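Long-range contact in putative O-methyltransferase (Klebsiella pneumoniae subsp. pneumoniae, PDB 3TFW), which probably transfers a methyl group from S-adenosylmethionine to a hydroxyl oxygen of an acceptor substrate that is not known: residues L42-A56 with L73-L85. Sequence-based numbering, arbitrary orientation.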
ATOM      1  N   LEU A  42     -15.326  17.685 -15.375  1.00 22.28           N
ATOM      2  CA  LEU A  42     -14.628  17.712 -14.091  1.00 22.66           C
ATOM      3  C   LEU A  42     -13.115  17.687 -14.311  1.00 22.76           C
ATOM      4  O   LEU A  42     -12.658  17.109 -15.299  1.00 22.89           O
ATOM      5  CB  LEU A  42     -15.016  16.501 -13.244  1.00 21.93           C
ATOM      6  CG  LEU A  42     -16.459  16.301 -12.780  1.00 23.21           C
ATOM      7  CD1 LEU A  42     -16.507  15.259 -11.669  1.00 22.73           C
ATOM      8  CD2 LEU A  42     -17.078  17.605 -12.317  1.00 23.07           C
ATOM      9  N   PRO A  43     -12.335  18.295 -13.391  1.00 23.37           N
ATOM     10  CA  PRO A  43     -10.892  18.025 -13.449  1.00 23.28           C
ATOM     11  C   PRO A  43     -10.651  16.519 -13.348  1.00 23.78           C
ATOM     12  O   PRO A  43     -11.329  15.830 -12.564  1.00 22.78           O
ATOM     13  CB  PRO A  43     -10.338  18.740 -12.207  1.00 23.71           C
ATOM     14  CG  PRO A  43     -11.390  19.708 -11.791  1.00 24.26           C
ATOM     15  CD  PRO A  43     -12.703  19.131 -12.234  1.00 23.53           C
ATOM     16  N   ALA A  44      -9.720  16.007 -14.155  1.00 23.89           N
ATOM     17  CA  ALA A  44      -9.443  14.583 -14.204  1.00 24.64           C
ATOM     18  C   ALA A  44      -8.497  14.208 -13.068  1.00 25.25           C
ATOM     19  O   ALA A  44      -7.301  13.990 -13.280  1.00 25.62           O
ATOM     20  CB  ALA A  44      -8.871  14.186 -15.563  1.00 24.92           C
ATOM     21  N   HIS A  45      -9.046  14.174 -11.856  1.00 25.64           N
ATOM     22  CA  HIS A  45      -8.272  13.867 -10.656  1.00 26.52           C
ATOM     23  C   HIS A  45      -8.641  12.486 -10.117  1.00 26.56           C
ATOM     24  O   HIS A  45      -8.303  12.147  -8.979  1.00 26.66           O
ATOM     25  CB  HIS A  45      -8.506  14.922  -9.565  1.00 26.83           C
ATOM     26  CG  HIS A  45      -7.906  16.259  -9.861  1.00 29.38           C
ATOM     27  ND1 HIS A  45      -6.633  16.414 -10.371  1.00 31.08           N
ATOM     28  CD2 HIS A  45      -8.389  17.511  -9.670  1.00 31.63           C
ATOM     29  CE1 HIS A  45      -6.370  17.702 -10.506  1.00 31.95           C
ATOM     30  NE2 HIS A  45      -7.417  18.389 -10.087  1.00 32.27           N
ATOM     31  N   ASP A  46      -9.340  11.697 -10.929  1.00 26.45           N
ATOM     32  CA  ASP A  46      -9.724  10.344 -10.536  1.00 26.51           C
ATOM     33  C   ASP A  46      -8.477   9.479 -10.338  1.00 26.00           C
ATOM     34  O   ASP A  46      -7.494   9.638 -11.060  1.00 25.97           O
ATOM     35  CB  ASP A  46     -10.617   9.709 -11.601  1.00 26.82           C
ATOM     36  CG  ASP A  46     -11.779  10.600 -11.996  1.00 29.05           C
ATOM     37  OD1 ASP A  46     -12.884  10.387 -11.470  1.00 30.08           O
ATOM     38  OD2 ASP A  46     -11.575  11.530 -12.807  1.00 33.22           O
ATOM     39  N   VAL A  47      -8.518   8.571  -9.367  1.00 25.01           N
ATOM     40  CA  VAL A  47      -7.435   7.586  -9.216  1.00 24.60           C
ATOM     41  C   VAL A  47      -7.439   6.581 -10.370  1.00 24.09           C
ATOM     42  O   VAL A  47      -8.478   6.353 -11.002  1.00 23.94           O
ATOM     43  CB  VAL A  47      -7.477   6.850  -7.850  1.00 24.32           C
ATOM     44  CG1 VAL A  47      -7.291   7.845  -6.700  1.00 25.39           C
ATOM     45  CG2 VAL A  47      -8.757   6.030  -7.687  1.00 24.90           C
ATOM     46  N   ALA A  48      -6.274   5.995 -10.653  1.00 23.21           N
ATOM     47  CA  ALA A  48      -6.169   4.904 -11.619  1.00 22.17           C
ATOM     48  C   ALA A  48      -6.829   3.651 -11.036  1.00 21.46           C
ATOM     49  O   ALA A  48      -6.964   3.539  -9.817  1.00 21.22           O
ATOM     50  CB  ALA A  48      -4.701   4.643 -11.956  1.00 22.79           C
ATOM     51  N   ALA A  49      -7.233   2.706 -11.889  1.00 20.65           N
ATOM     52  CA  ALA A  49      -7.963   1.521 -11.427  1.00 20.25           C
ATOM     53  C   ALA A  49      -7.201   0.704 -10.383  1.00 19.72           C
ATOM     54  O   ALA A  49      -7.805   0.138  -9.484  1.00 19.11           O
ATOM     55  CB  ALA A  49      -8.367   0.628 -12.605  1.00 20.76           C
ATOM     56  N   ASN A  50      -5.877   0.637 -10.513  1.00 19.16           N
ATOM     57  CA  ASN A  50      -5.077  -0.128  -9.548  1.00 18.47           C
ATOM     58  C   ASN A  50      -5.038   0.552  -8.181  1.00 17.97           C
ATOM     59  O   ASN A  50      -4.960  -0.122  -7.150  1.00 17.48           O
ATOM     60  CB  ASN A  50      -3.662  -0.430 -10.076  1.00 18.48           C
ATOM     61  CG  ASN A  50      -2.860   0.826 -10.384  1.00 19.78           C
ATOM     62  OD1 ASN A  50      -3.412   1.854 -10.765  1.00 21.69           O
ATOM     63  ND2 ASN A  50      -1.542   0.740 -10.239  1.00 21.05           N
ATOM     64  N   GLN A  51      -5.089   1.882  -8.184  1.00 17.78           N
ATOM     65  CA  GLN A  51      -5.163   2.644  -6.934  1.00 17.68           C
ATOM     66  C   GLN A  51      -6.534   2.455  -6.279  1.00 16.99           C
ATOM     67  O   GLN A  51      -6.622   2.263  -5.072  1.00 17.04           O
ATOM     68  CB  GLN A  51      -4.862   4.121  -7.158  1.00 17.98           C
ATOM     69  CG  GLN A  51      -3.482   4.372  -7.791  1.00 21.71           C
ATOM     70  CD  GLN A  51      -3.263   5.832  -8.177  1.00 25.76           C
ATOM     71  OE1 GLN A  51      -4.211   6.563  -8.469  1.00 28.11           O
ATOM     72  NE2 GLN A  51      -1.999   6.257  -8.183  1.00 26.62           N
ATOM     73  N   GLY A  52      -7.597   2.494  -7.080  1.00 16.36           N
ATOM     74  CA  GLY A  52      -8.943   2.185  -6.578  1.00 15.72           C
ATOM     75  C   GLY A  52      -9.027   0.811  -5.926  1.00 15.47           C
ATOM     76  O   GLY A  52      -9.579   0.661  -4.829  1.00 15.52           O
ATOM     77  N   GLN A  53      -8.483  -0.202  -6.597  1.00 14.99           N
ATOM     78  CA  GLN A  53      -8.504  -1.559  -6.063  1.00 15.33           C
ATOM     79  C   GLN A  53      -7.718  -1.640  -4.753  1.00 14.97           C
ATOM     80  O   GLN A  53      -8.103  -2.362  -3.835  1.00 15.39           O
ATOM     81  CB  GLN A  53      -7.974  -2.563  -7.114  1.00 15.53           C
ATOM     82  CG  GLN A  53      -8.072  -4.027  -6.720  1.00 16.44           C
ATOM     83  CD  GLN A  53      -9.475  -4.494  -6.454  1.00 19.27           C
ATOM     84  OE1 GLN A  53      -9.999  -4.368  -5.336  1.00 21.54           O
ATOM     85  NE2 GLN A  53     -10.085  -5.088  -7.465  1.00 17.10           N
ATOM     86  N   PHE A  54      -6.616  -0.900  -4.684  1.00 15.04           N
ATOM     87  CA  PHE A  54      -5.824  -0.785  -3.453  1.00 15.47           C
ATOM     88  C   PHE A  54      -6.687  -0.239  -2.293  1.00 15.55           C
ATOM     89  O   PHE A  54      -6.717  -0.826  -1.208  1.00 14.32           O
ATOM     90  CB  PHE A  54      -4.595   0.103  -3.708  1.00 15.83           C
ATOM     91  CG  PHE A  54      -3.734   0.327  -2.489  1.00 18.11           C
ATOM     92  CD1 PHE A  54      -2.994  -0.710  -1.935  1.00 22.16           C
ATOM     93  CD2 PHE A  54      -3.663   1.586  -1.898  1.00 20.70           C
ATOM     94  CE1 PHE A  54      -2.189  -0.492  -0.798  1.00 23.62           C
ATOM     95  CE2 PHE A  54      -2.865   1.809  -0.769  1.00 21.63           C
ATOM     96  CZ  PHE A  54      -2.133   0.771  -0.223  1.00 22.84           C
ATOM     97  N   LEU A  55      -7.412   0.850  -2.543  1.00 15.42           N
ATOM     98  CA  LEU A  55      -8.325   1.411  -1.536  1.00 15.70           C
ATOM     99  C   LEU A  55      -9.378   0.400  -1.106  1.00 15.94           C
ATOM    100  O   LEU A  55      -9.698   0.301   0.073  1.00 15.90           O
ATOM    101  CB  LEU A  55      -8.996   2.714  -2.016  1.00 15.83           C
ATOM    102  CG  LEU A  55      -8.096   3.925  -2.298  1.00 17.05           C
ATOM    103  CD1 LEU A  55      -8.898   5.074  -2.904  1.00 18.05           C
ATOM    104  CD2 LEU A  55      -7.348   4.384  -1.040  1.00 19.25           C
ATOM    105  N   ALA A  56      -9.911  -0.349  -2.074  1.00 15.62           N
ATOM    106  CA  ALA A  56     -10.893  -1.378  -1.785  1.00 15.68           C
ATOM    107  C   ALA A  56     -10.277  -2.432  -0.878  1.00 15.32           C
ATOM    108  O   ALA A  56     -10.913  -2.861   0.077  1.00 15.13           O
ATOM    109  CB  ALA A  56     -11.445  -2.010  -3.091  1.00 15.87           C
ATOM    110  N   LEU A  73     -15.126  14.604  -5.420  1.00 16.45           N
ATOM    111  CA  LEU A  73     -15.054  14.804  -6.876  1.00 17.68           C
ATOM    112  C   LEU A  73     -16.304  14.184  -7.519  1.00 17.58           C
ATOM    113  O   LEU A  73     -17.428  14.594  -7.190  1.00 18.14           O
ATOM    114  CB  LEU A  73     -13.731  14.252  -7.469  1.00 18.44           C
ATOM    115  CG  LEU A  73     -13.373  14.562  -8.940  1.00 20.12           C
ATOM    116  CD1 LEU A  73     -13.226  16.064  -9.241  1.00 22.94           C
ATOM    117  CD2 LEU A  73     -12.109  13.812  -9.376  1.00 21.89           C
ATOM    118  N   GLY A  74     -16.126  13.181  -8.379  1.00 17.15           N
ATOM    119  CA  GLY A  74     -17.250  12.534  -9.067  1.00 17.28           C
ATOM    120  C   GLY A  74     -17.672  11.228  -8.413  1.00 17.26           C
ATOM    121  O   GLY A  74     -18.557  10.518  -8.917  1.00 17.47           O
ATOM    122  N   GLY A  75     -17.021  10.899  -7.300  1.00 16.26           N
ATOM    123  CA  GLY A  75     -17.356   9.699  -6.551  1.00 16.02           C
ATOM    124  C   GLY A  75     -16.693   8.427  -7.058  1.00 15.75           C
ATOM    125  O   GLY A  75     -17.110   7.347  -6.690  1.00 16.03           O
ATOM    126  N   TYR A  76     -15.644   8.539  -7.869  1.00 15.45           N
ATOM    127  CA  TYR A  76     -14.979   7.327  -8.379  1.00 15.69           C
ATOM    128  C   TYR A  76     -14.307   6.539  -7.239  1.00 15.02           C
ATOM    129  O   TYR A  76     -14.549   5.335  -7.070  1.00 14.63           O
ATOM    130  CB  TYR A  76     -13.978   7.688  -9.470  1.00 15.70           C
ATOM    131  CG  TYR A  76     -13.273   6.502 -10.109  1.00 18.14           C
ATOM    132  CD1 TYR A  76     -13.936   5.662 -11.010  1.00 17.77           C
ATOM    133  CD2 TYR A  76     -11.936   6.226  -9.809  1.00 18.92           C
ATOM    134  CE1 TYR A  76     -13.268   4.572 -11.603  1.00 20.28           C
ATOM    135  CE2 TYR A  76     -11.273   5.154 -10.390  1.00 19.84           C
ATOM    136  CZ  TYR A  76     -11.936   4.339 -11.289  1.00 19.86           C
ATOM    137  OH  TYR A  76     -11.258   3.278 -11.849  1.00 21.25           O
ATOM    138  N   SER A  77     -13.497   7.223  -6.441  1.00 14.30           N
ATOM    139  CA  SER A  77     -12.856   6.567  -5.289  1.00 14.88           C
ATOM    140  C   SER A  77     -13.891   6.115  -4.272  1.00 14.10           C
ATOM    141  O   SER A  77     -13.736   5.068  -3.625  1.00 13.90           O
ATOM    142  CB  SER A  77     -11.848   7.499  -4.631  1.00 14.77           C
ATOM    143  OG  SER A  77     -10.714   7.637  -5.469  1.00 18.85           O
ATOM    144  N   THR A  78     -14.940   6.926  -4.133  1.00 13.79           N
ATOM    145  CA  THR A  78     -16.039   6.645  -3.218  1.00 13.38           C
ATOM    146  C   THR A  78     -16.625   5.275  -3.537  1.00 13.04           C
ATOM    147  O   THR A  78     -16.850   4.476  -2.652  1.00 11.82           O
ATOM    148  CB  THR A  78     -17.171   7.690  -3.313  1.00 13.41           C
ATOM    149  OG1 THR A  78     -16.614   8.997  -3.497  1.00 14.02           O
ATOM    150  CG2 THR A  78     -18.032   7.651  -2.044  1.00 14.38           C
ATOM    151  N   ILE A  79     -16.859   5.018  -4.816  1.00 13.39           N
ATOM    152  CA  ILE A  79     -17.474   3.762  -5.228  1.00 13.97           C
ATOM    153  C   ILE A  79     -16.581   2.559  -4.980  1.00 14.09           C
ATOM    154  O   ILE A  79     -17.067   1.535  -4.505  1.00 14.53           O
ATOM    155  CB  ILE A  79     -17.946   3.808  -6.687  1.00 13.67           C
ATOM    156  CG1 ILE A  79     -19.142   4.764  -6.796  1.00 15.33           C
ATOM    157  CG2 ILE A  79     -18.383   2.417  -7.147  1.00 14.44           C
ATOM    158  CD1 ILE A  79     -19.323   5.341  -8.211  1.00 15.08           C
ATOM    159  N   TRP A  80     -15.285   2.693  -5.267  1.00 14.22           N
ATOM    160  CA  TRP A  80     -14.318   1.624  -4.984  1.00 14.70           C
ATOM    161  C   TRP A  80     -14.384   1.222  -3.514  1.00 14.55           C
ATOM    162  O   TRP A  80     -14.410   0.030  -3.170  1.00 14.26           O
ATOM    163  CB  TRP A  80     -12.904   2.089  -5.324  1.00 15.13           C
ATOM    164  CG  TRP A  80     -12.473   1.808  -6.723  1.00 15.14           C
ATOM    165  CD1 TRP A  80     -12.285   2.714  -7.725  1.00 16.97           C
ATOM    166  CD2 TRP A  80     -12.135   0.528  -7.267  1.00 17.05           C
ATOM    167  NE1 TRP A  80     -11.860   2.075  -8.870  1.00 16.95           N
ATOM    168  CE2 TRP A  80     -11.759   0.734  -8.615  1.00 16.59           C
ATOM    169  CE3 TRP A  80     -12.121  -0.771  -6.748  1.00 16.12           C
ATOM    170  CZ2 TRP A  80     -11.357  -0.312  -9.451  1.00 17.30           C
ATOM    171  CZ3 TRP A  80     -11.726  -1.822  -7.590  1.00 17.94           C
ATOM    172  CH2 TRP A  80     -11.358  -1.579  -8.923  1.00 16.60           C
HETATM  173  N   MSE A  81     -14.421   2.229  -2.644  1.00 13.90           N
HETATM  174  CA  MSE A  81     -14.470   1.960  -1.220  1.00 14.46           C
HETATM  175  C   MSE A  81     -15.825   1.452  -0.774  1.00 14.43           C
HETATM  176  O   MSE A  81     -15.893   0.435  -0.074  1.00 15.10           O
HETATM  177  CB  MSE A  81     -14.016   3.180  -0.406  1.00 14.91           C
HETATM  178  CG  MSE A  81     -12.521   3.433  -0.578  1.00 16.60           C
HETATM  179 SE   MSE A  81     -11.939   4.901   0.551  1.00 26.34          SE
HETATM  180  CE  MSE A  81     -12.702   6.375  -0.505  1.00 18.82           C
ATOM    181  N   ALA A  82     -16.897   2.121  -1.208  1.00 14.25           N
ATOM    182  CA  ALA A  82     -18.249   1.814  -0.719  1.00 14.95           C
ATOM    183  C   ALA A  82     -18.722   0.403  -1.056  1.00 15.71           C
ATOM    184  O   ALA A  82     -19.431  -0.226  -0.261  1.00 15.88           O
ATOM    185  CB  ALA A  82     -19.257   2.861  -1.214  1.00 14.97           C
ATOM    186  N   ARG A  83     -18.312  -0.117  -2.212  1.00 16.62           N
ATOM    187  CA  ARG A  83     -18.674  -1.500  -2.595  1.00 17.92           C
ATOM    188  C   ARG A  83     -18.207  -2.554  -1.596  1.00 18.60           C
ATOM    189  O   ARG A  83     -18.797  -3.635  -1.504  1.00 18.85           O
ATOM    190  CB  ARG A  83     -18.109  -1.844  -3.965  1.00 18.13           C
ATOM    191  CG  ARG A  83     -18.909  -1.290  -5.100  1.00 20.14           C
ATOM    192  CD  ARG A  83     -18.065  -1.295  -6.339  1.00 24.20           C
ATOM    193  NE  ARG A  83     -18.854  -0.998  -7.523  1.00 26.59           N
ATOM    194  CZ  ARG A  83     -18.432  -1.214  -8.762  1.00 27.94           C
ATOM    195  NH1 ARG A  83     -17.231  -1.747  -8.971  1.00 27.93           N
ATOM    196  NH2 ARG A  83     -19.215  -0.910  -9.789  1.00 27.80           N
ATOM    197  N   GLU A  84     -17.161  -2.231  -0.836  1.00 18.48           N
ATOM    198  CA  GLU A  84     -16.577  -3.180   0.102  1.00 18.57           C
ATOM    199  C   GLU A  84     -17.187  -3.116   1.496  1.00 19.04           C
ATOM    200  O   GLU A  84     -16.842  -3.917   2.349  1.00 18.63           O
ATOM    201  CB  GLU A  84     -15.051  -3.007   0.172  1.00 18.74           C
ATOM    202  CG  GLU A  84     -14.350  -3.134  -1.172  1.00 18.97           C
ATOM    203  CD  GLU A  84     -14.576  -4.480  -1.839  1.00 21.15           C
ATOM    204  OE1 GLU A  84     -14.773  -5.484  -1.133  1.00 22.77           O
ATOM    205  OE2 GLU A  84     -14.543  -4.529  -3.080  1.00 23.61           O
ATOM    206  N   LEU A  85     -18.088  -2.164   1.722  1.00 19.01           N
ATOM    207  CA  LEU A  85     -18.767  -2.041   3.006  1.00 20.07           C
ATOM    208  C   LEU A  85     -19.793  -3.159   3.217  1.00 21.33           C
ATOM    209  O   LEU A  85     -20.425  -3.608   2.257  1.00 21.53           O
ATOM    210  CB  LEU A  85     -19.451  -0.668   3.132  1.00 19.58           C
ATOM    211  CG  LEU A  85     -18.579   0.584   3.306  1.00 19.51           C
ATOM    212  CD1 LEU A  85     -19.444   1.840   3.126  1.00 18.78           C
ATOM    213  CD2 LEU A  85     -17.933   0.611   4.692  1.00 18.85           C
TER
HETATM  214  O   HOH W   1     -14.153  11.077  -9.041  1.00 18.75           O
HETATM  215  O   HOH W   2     -10.742   8.768  -7.906  1.00 29.39           O
HETATM  216  O   HOH W   3     -12.637  -5.173  -4.791  1.00 35.17           O
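The indole of Trp80 lies with one face on the backbone of helix 49-62, which shares one side of the Rossmann-like class I methyltransferase sheet (strand order 3-2-1-4-5-7-6) with helix 76-82. Gly52 CA stands 3.5 Å from the five-membered ring centroid of Trp80, a CH-pi contact only 6° off the normal, and Gln53 N lies over the six-membered part. As a knob, Trp80 fills the hole formed by Ala49, Gly52, Gln53 and Ala56; helix segments 49-56 and 76-82 cross at -41°. The Tyr76 ring stands nearly perpendicular to the indole: Trp80 CD1 lies 3.7 Å above its plane, near the rim, and Tyr76 CE2 lies in plane at the indole edge; water 2 lies in plane at the tyrosine edge. Leu30 of helix 28-39 packs on Trp80 and Leu34 on Tyr76. With CG anti to the backbone N (chi1 -178°), Tyr76 brings CE2 3.1 Å from Val47 O. Water 1 donates to Asp46 OD1, which also binds Asn37, and accepts from Gly74 N and Tyr76 N; water 2 links Val47 N to Ser77 OG. Leu73 forks over the loop, CD1 against Leu42 and Pro43, CD2 3.8 Å from His45 CB. Glu84, whose OE1 is salt-bridged to Arg60, takes water 3 on OE2 at 2.6 Å; that water also donates to Gln53 OE1 at 2.8 Å.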